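Local coordinates for Thiol:disulfide interchange protein, thioredoxin family protein (Chlorobaculum tepidum, PDB 3OR5) that probably acts as a thioredoxin-like thiol:disulfide oxidoreductase, with a likely role in the biogenesis of c-type cytochromes, at residues T69-A74 / P94-T99; V39-T44 / E101-F106. One frame throughout, in Å; residues are numbered along the deposited sequence.

Contact 1: T69-A74 / P94-T99; sequences TFVGIA and PVMMAT
Thr69 opens the contact, its OG1 lying 3.9 Å from Pro94 CD. The hydroxyl is anti to the backbone N (chi1 -170°), which turns it forward to donate to the carbonyl of Phe70; Gln60 NE2 also bonds it. That same carbonyl oxygen, Phe70 O, touches the proline ring at CD. Val71 sends CG1 to the terminal methyl of Met96, a selenomethionine whose chain bends at chi3 (-75°) to bring CE within 4.1 Å of Val71 CG1. At Gly72 the parallel pairing begins: Gly72 N donates to Pro94 O (2.8 Å), and its own O receives Met96 N. These bonds pair the two strands of a beta-alpha-beta unit whose crossover runs through helix 79-89, with strand 95-97 at one border of the central sheet of the thioredoxin fold. Ile73 faces the same side as Met96 and lays CG2 against Ala98 CB at 3.7 Å. Ala74, with Val95 and Met97 on the face packed by Val82 of that helix, bonds through both its N and its O: Ala74 N donates to Met96 O at 2.8 Å, and Ala74 O accepts from Ala98 N at 2.8 Å.

Contact 2: V39-T44 / E101-F106; sequences VNFFAT and ELIRAF
The rings of Phe41 and Phe106 meet in an offset edge-to-face pair, the edge of Phe41 turned toward the face of Phe106, centroids 5.7 Å apart and planes at 66°. Val39 CG1 lies over one face of Phe106, offset toward the rim, while Val39 CG2 reaches Phe106 CZ at 3.9 Å. At the edge of Phe41, near its plane, sit Phe106 CD2, 3.7 Å from Phe41 CZ, and the backbone oxygen of Leu102, 3.8 Å from that same CZ and also at the edge of the Phe106 ring. In this thioredoxin fold, helix 100-107 crosses one face of the central sheet, and Val39 and Phe41, alternate residues of strand 36-42, both point toward it. Phe106 has CG anti to its carbonyl carbon (chi1 -69°), which directs the ring at the strand; Phe121 of the neighbouring strand 119-123 and Phe17 also meet it. An alanine in place of Phe106 is likely to leave a gap beneath Val39 and deprive the Phe41 edge of its aromatic partner, making that ring freer to shift. One turn earlier on the helix, Ile103 CG1 approaches Phe41 CE1 obliquely, at 4.0 Å. Phe41 stops just short of Cys46 and Cys49, probably the redox-active CxxC pair.

In the fold
After the antiparallel strands 18-20 and 26-28, the chain lays down strand 36-42, part of contact 2, and then helix 47-63 with the CxxC pattern at its start. Strand 68-74 follows beside 36-42; contact 1 closes its loop around helix 79-89 when the chain returns as strand 95-97. The chain then turns directly into helix 100-107, where contact 2 closes a wider loop that encloses all of contact 1. The two join through the sheet: the backbone N and O of Asn40 pair with Val71 O and Ile73 N, and Ile73 CD1 packs on Val39 CG1. Contact 1 adds the border strand to the sheet, and contact 2 sets the helix that follows against its middle strand.

Contact 1: T69-A74 / P94-T99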
loop_
_atom_site.group_PDB
_atom_site.type_symbol
_atom_site.label_atom_id
_atom_site.label_comp_id
_atom_site.label_asym_id
_atom_site.label_seq_id
_atom_site.Cartn_x
_atom_site.Cartn_y
_atom_site.Cartn_z
ATOM N N THR A 69 6.006 6.316 -1.082
ATOM C CA THR A 69 4.808 6.129 -1.973
ATOM C C THR A 69 3.848 5.121 -1.344
ATOM O O THR A 69 4.264 4.216 -0.611
ATOM C CB THR A 69 5.188 5.606 -3.343
ATOM O OG1 THR A 69 4.048 5.650 -4.237
ATOM C CG2 THR A 69 5.810 4.129 -3.365
ATOM N N PHE A 70 2.559 5.317 -1.616
ATOM C CA PHE A 70 1.615 4.176 -1.422
ATOM C C PHE A 70 1.717 3.216 -2.627
ATOM O O PHE A 70 2.151 3.583 -3.768
ATOM C CB PHE A 70 0.187 4.701 -1.339
ATOM C CG PHE A 70 -0.119 5.367 -0.032
ATOM C CD1 PHE A 70 -0.427 4.594 1.066
ATOM C CD2 PHE A 70 -0.144 6.757 0.086
ATOM C CE1 PHE A 70 -0.683 5.241 2.288
ATOM C CE2 PHE A 70 -0.462 7.403 1.276
ATOM C CZ PHE A 70 -0.721 6.637 2.399
ATOM N N VAL A 71 1.326 1.955 -2.393
ATOM C CA VAL A 71 1.119 1.059 -3.503
ATOM C C VAL A 71 -0.203 0.355 -3.180
ATOM O O VAL A 71 -0.385 -0.152 -2.026
ATOM C CB VAL A 71 2.204 -0.004 -3.506
ATOM C CG1 VAL A 71 1.941 -1.022 -4.610
ATOM C CG2 VAL A 71 3.590 0.615 -3.695
ATOM N N GLY A 72 -1.130 0.344 -4.124
ATOM C CA GLY A 72 -2.452 -0.310 -3.825
ATOM C C GLY A 72 -2.507 -1.678 -4.505
ATOM O O GLY A 72 -2.055 -1.851 -5.636
ATOM N N ILE A 73 -3.083 -2.676 -3.833
ATOM C CA ILE A 73 -3.299 -4.009 -4.440
ATOM C C ILE A 73 -4.785 -4.276 -4.245
ATOM O O ILE A 73 -5.270 -4.358 -3.116
ATOM C CB ILE A 73 -2.423 -5.067 -3.745
ATOM C CG1 ILE A 73 -0.913 -4.767 -4.075
ATOM C CG2 ILE A 73 -2.835 -6.500 -4.307
ATOM C CD1 ILE A 73 0.081 -5.700 -3.330
ATOM N N ALA A 74 -5.518 -4.381 -5.348
ATOM C CA ALA A 74 -7.012 -4.441 -5.285
ATOM C C ALA A 74 -7.421 -5.903 -5.230
ATOM O O ALA A 74 -7.130 -6.679 -6.156
ATOM C CB ALA A 74 -7.625 -3.800 -6.554
ATOM N N PRO A 94 0.855 3.727 -7.639
ATOM C CA PRO A 94 0.662 2.492 -8.404
ATOM C C PRO A 94 -0.426 1.632 -7.793
ATOM O O PRO A 94 -0.448 1.427 -6.568
ATOM C CB PRO A 94 1.991 1.751 -8.300
ATOM C CG PRO A 94 2.948 2.872 -7.989
ATOM C CD PRO A 94 2.223 3.843 -7.125
ATOM N N VAL A 95 -1.266 1.103 -8.653
ATOM C CA VAL A 95 -2.256 0.108 -8.201
ATOM C C VAL A 95 -2.318 -1.071 -9.105
ATOM O O VAL A 95 -2.394 -0.910 -10.337
ATOM C CB VAL A 95 -3.634 0.810 -8.294
ATOM C CG1 VAL A 95 -4.827 -0.244 -7.995
ATOM C CG2 VAL A 95 -3.837 2.022 -7.307
HETATM N N MSE A 96 -2.244 -2.272 -8.522
HETATM C CA MSE A 96 -2.237 -3.555 -9.283
HETATM C C MSE A 96 -3.452 -4.364 -8.871
HETATM O O MSE A 96 -3.850 -4.341 -7.656
HETATM C CB MSE A 96 -0.954 -4.402 -9.046
HETATM C CG MSE A 96 0.159 -3.679 -9.656
HETATM SE SE MSE A 96 1.825 -4.702 -9.172
HETATM C CE MSE A 96 1.901 -4.124 -7.341
HETATM N N MSE A 97 -4.009 -5.110 -9.804
HETATM C CA MSE A 97 -4.983 -6.176 -9.380
HETATM C C MSE A 97 -4.276 -7.254 -8.597
HETATM O O MSE A 97 -3.166 -7.691 -8.969
HETATM C CB MSE A 97 -5.613 -6.860 -10.598
HETATM C CG MSE A 97 -6.280 -5.837 -11.564
HETATM SE SE MSE A 97 -7.890 -4.967 -10.716
HETATM C CE MSE A 97 -9.007 -6.564 -10.460
ATOM N N ALA A 98 -4.913 -7.742 -7.513
ATOM C CA ALA A 98 -4.233 -8.785 -6.761
ATOM C C ALA A 98 -4.056 -10.040 -7.609
ATOM O O ALA A 98 -4.899 -10.374 -8.514
ATOM C CB ALA A 98 -5.104 -9.170 -5.555
ATOM N N THR A 99 -2.962 -10.715 -7.318
ATOM C CA THR A 99 -2.706 -12.047 -7.845
ATOM C C THR A 99 -2.400 -12.939 -6.621
ATOM O O THR A 99 -2.114 -12.444 -5.526
ATOM C CB THR A 99 -1.470 -12.082 -8.693
ATOM O OG1 THR A 99 -0.299 -11.757 -7.937
ATOM C CG2 THR A 99 -1.508 -11.121 -9.934
#

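Contact 2: V39-T44 / E101-F106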
loop_
_atom_site.group_PDB
_atom_site.type_symbol
_atom_site.label_atom_id
_atom_site.label_comp_id
_atom_site.label_asym_id
_atom_site.label_seq_id
_atom_site.Cartn_x
_atom_site.Cartn_y
_atom_site.Cartn_z
ATOM N N VAL A 39 1.854 -0.566 1.600
ATOM C CA VAL A 39 1.152 -1.417 0.602
ATOM C C VAL A 39 -0.244 -1.623 1.180
ATOM O O VAL A 39 -0.397 -2.115 2.297
ATOM C CB VAL A 39 1.870 -2.729 0.444
ATOM C CG1 VAL A 39 1.085 -3.664 -0.535
ATOM C CG2 VAL A 39 3.328 -2.481 -0.043
ATOM N N ASN A 40 -1.250 -1.215 0.415
ATOM C CA ASN A 40 -2.678 -1.131 0.869
ATOM C C ASN A 40 -3.427 -2.161 0.071
ATOM O O ASN A 40 -3.624 -2.035 -1.142
ATOM C CB ASN A 40 -3.251 0.264 0.620
ATOM C CG ASN A 40 -4.721 0.330 0.925
ATOM O OD1 ASN A 40 -5.139 -0.099 2.038
ATOM N ND2 ASN A 40 -5.440 0.915 0.110
ATOM N N PHE A 41 -3.915 -3.203 0.778
ATOM C CA PHE A 41 -4.827 -4.206 0.147
ATOM C C PHE A 41 -6.192 -3.661 0.363
ATOM O O PHE A 41 -6.610 -3.379 1.517
ATOM C CB PHE A 41 -4.694 -5.584 0.846
ATOM C CG PHE A 41 -3.433 -6.308 0.400
ATOM C CD1 PHE A 41 -3.427 -7.317 -0.598
ATOM C CD2 PHE A 41 -2.217 -5.943 1.007
ATOM C CE1 PHE A 41 -2.230 -7.918 -1.015
ATOM C CE2 PHE A 41 -0.993 -6.545 0.591
ATOM C CZ PHE A 41 -1.000 -7.602 -0.370
ATOM N N PHE A 42 -6.908 -3.465 -0.725
ATOM C CA PHE A 42 -8.200 -2.729 -0.657
ATOM C C PHE A 42 -9.199 -3.222 -1.695
ATOM O O PHE A 42 -8.790 -3.905 -2.648
ATOM C CB PHE A 42 -8.014 -1.188 -0.919
ATOM C CG PHE A 42 -7.701 -0.868 -2.354
ATOM C CD1 PHE A 42 -8.674 -0.296 -3.172
ATOM C CD2 PHE A 42 -6.430 -1.133 -2.902
ATOM C CE1 PHE A 42 -8.428 -0.040 -4.515
ATOM C CE2 PHE A 42 -6.158 -0.829 -4.267
ATOM C CZ PHE A 42 -7.165 -0.298 -5.073
ATOM N N ALA A 43 -10.506 -2.807 -1.551
ATOM C CA ALA A 43 -11.425 -2.951 -2.617
ATOM C C ALA A 43 -12.195 -1.643 -2.751
ATOM O O ALA A 43 -12.424 -0.960 -1.749
ATOM C CB ALA A 43 -12.424 -4.136 -2.342
ATOM N N THR A 44 -12.534 -1.293 -3.989
ATOM C CA THR A 44 -13.199 0.032 -4.163
ATOM C C THR A 44 -14.664 -0.060 -3.706
ATOM O O THR A 44 -15.259 0.986 -3.504
ATOM C CB THR A 44 -13.184 0.550 -5.587
ATOM O OG1 THR A 44 -14.120 -0.169 -6.422
ATOM C CG2 THR A 44 -11.753 0.421 -6.183
ATOM N N GLU A 101 0.134 -14.574 -5.999
ATOM C CA GLU A 101 1.497 -14.313 -5.626
ATOM C C GLU A 101 1.663 -13.013 -4.793
ATOM O O GLU A 101 2.449 -12.947 -3.851
ATOM C CB GLU A 101 2.336 -14.171 -6.896
ATOM C CG GLU A 101 3.763 -13.802 -6.693
ATOM C CD GLU A 101 4.496 -13.778 -8.055
ATOM O OE1 GLU A 101 4.069 -12.999 -8.966
ATOM O OE2 GLU A 101 5.481 -14.538 -8.230
ATOM N N LEU A 102 0.901 -11.986 -5.167
ATOM C CA LEU A 102 1.018 -10.701 -4.459
ATOM C C LEU A 102 0.448 -10.906 -3.081
ATOM O O LEU A 102 1.006 -10.355 -2.124
ATOM C CB LEU A 102 0.259 -9.596 -5.199
ATOM C CG LEU A 102 0.890 -9.064 -6.504
ATOM C CD1 LEU A 102 -0.013 -8.031 -7.238
ATOM C CD2 LEU A 102 2.305 -8.410 -6.218
ATOM N N ILE A 103 -0.632 -11.670 -2.949
ATOM C CA ILE A 103 -1.249 -11.890 -1.630
ATOM C C ILE A 103 -0.298 -12.716 -0.774
ATOM O O ILE A 103 -0.012 -12.340 0.332
ATOM C CB ILE A 103 -2.658 -12.506 -1.695
ATOM C CG1 ILE A 103 -3.587 -11.443 -2.284
ATOM C CG2 ILE A 103 -3.077 -13.008 -0.280
ATOM C CD1 ILE A 103 -4.945 -12.025 -2.685
ATOM N N ARG A 104 0.306 -13.733 -1.375
ATOM C CA ARG A 104 1.198 -14.613 -0.564
ATOM C C ARG A 104 2.469 -13.846 -0.172
ATOM O O ARG A 104 3.067 -14.179 0.865
ATOM C CB ARG A 104 1.587 -15.856 -1.371
ATOM C CG ARG A 104 0.512 -16.885 -1.560
ATOM C CD ARG A 104 1.202 -18.202 -2.043
ATOM N NE ARG A 104 1.548 -18.114 -3.459
ATOM C CZ ARG A 104 0.694 -18.445 -4.424
ATOM N NH1 ARG A 104 -0.530 -18.854 -4.099
ATOM N NH2 ARG A 104 1.051 -18.316 -5.701
ATOM N N ALA A 105 2.897 -12.844 -0.941
ATOM C CA ALA A 105 4.054 -12.016 -0.584
ATOM C C ALA A 105 3.941 -11.320 0.798
ATOM O O ALA A 105 4.958 -11.149 1.478
ATOM C CB ALA A 105 4.406 -10.994 -1.648
ATOM N N PHE A 106 2.717 -10.927 1.159
ATOM C CA PHE A 106 2.401 -10.226 2.402
ATOM C C PHE A 106 1.650 -11.010 3.480
ATOM O O PHE A 106 1.622 -10.605 4.631
ATOM C CB PHE A 106 1.660 -8.925 2.074
ATOM C CG PHE A 106 2.535 -7.965 1.420
ATOM C CD1 PHE A 106 3.338 -7.137 2.146
ATOM C CD2 PHE A 106 2.634 -7.987 -0.004
ATOM C CE1 PHE A 106 4.216 -6.240 1.506
ATOM C CE2 PHE A 106 3.497 -7.110 -0.614
ATOM C CZ PHE A 106 4.238 -6.239 0.099
#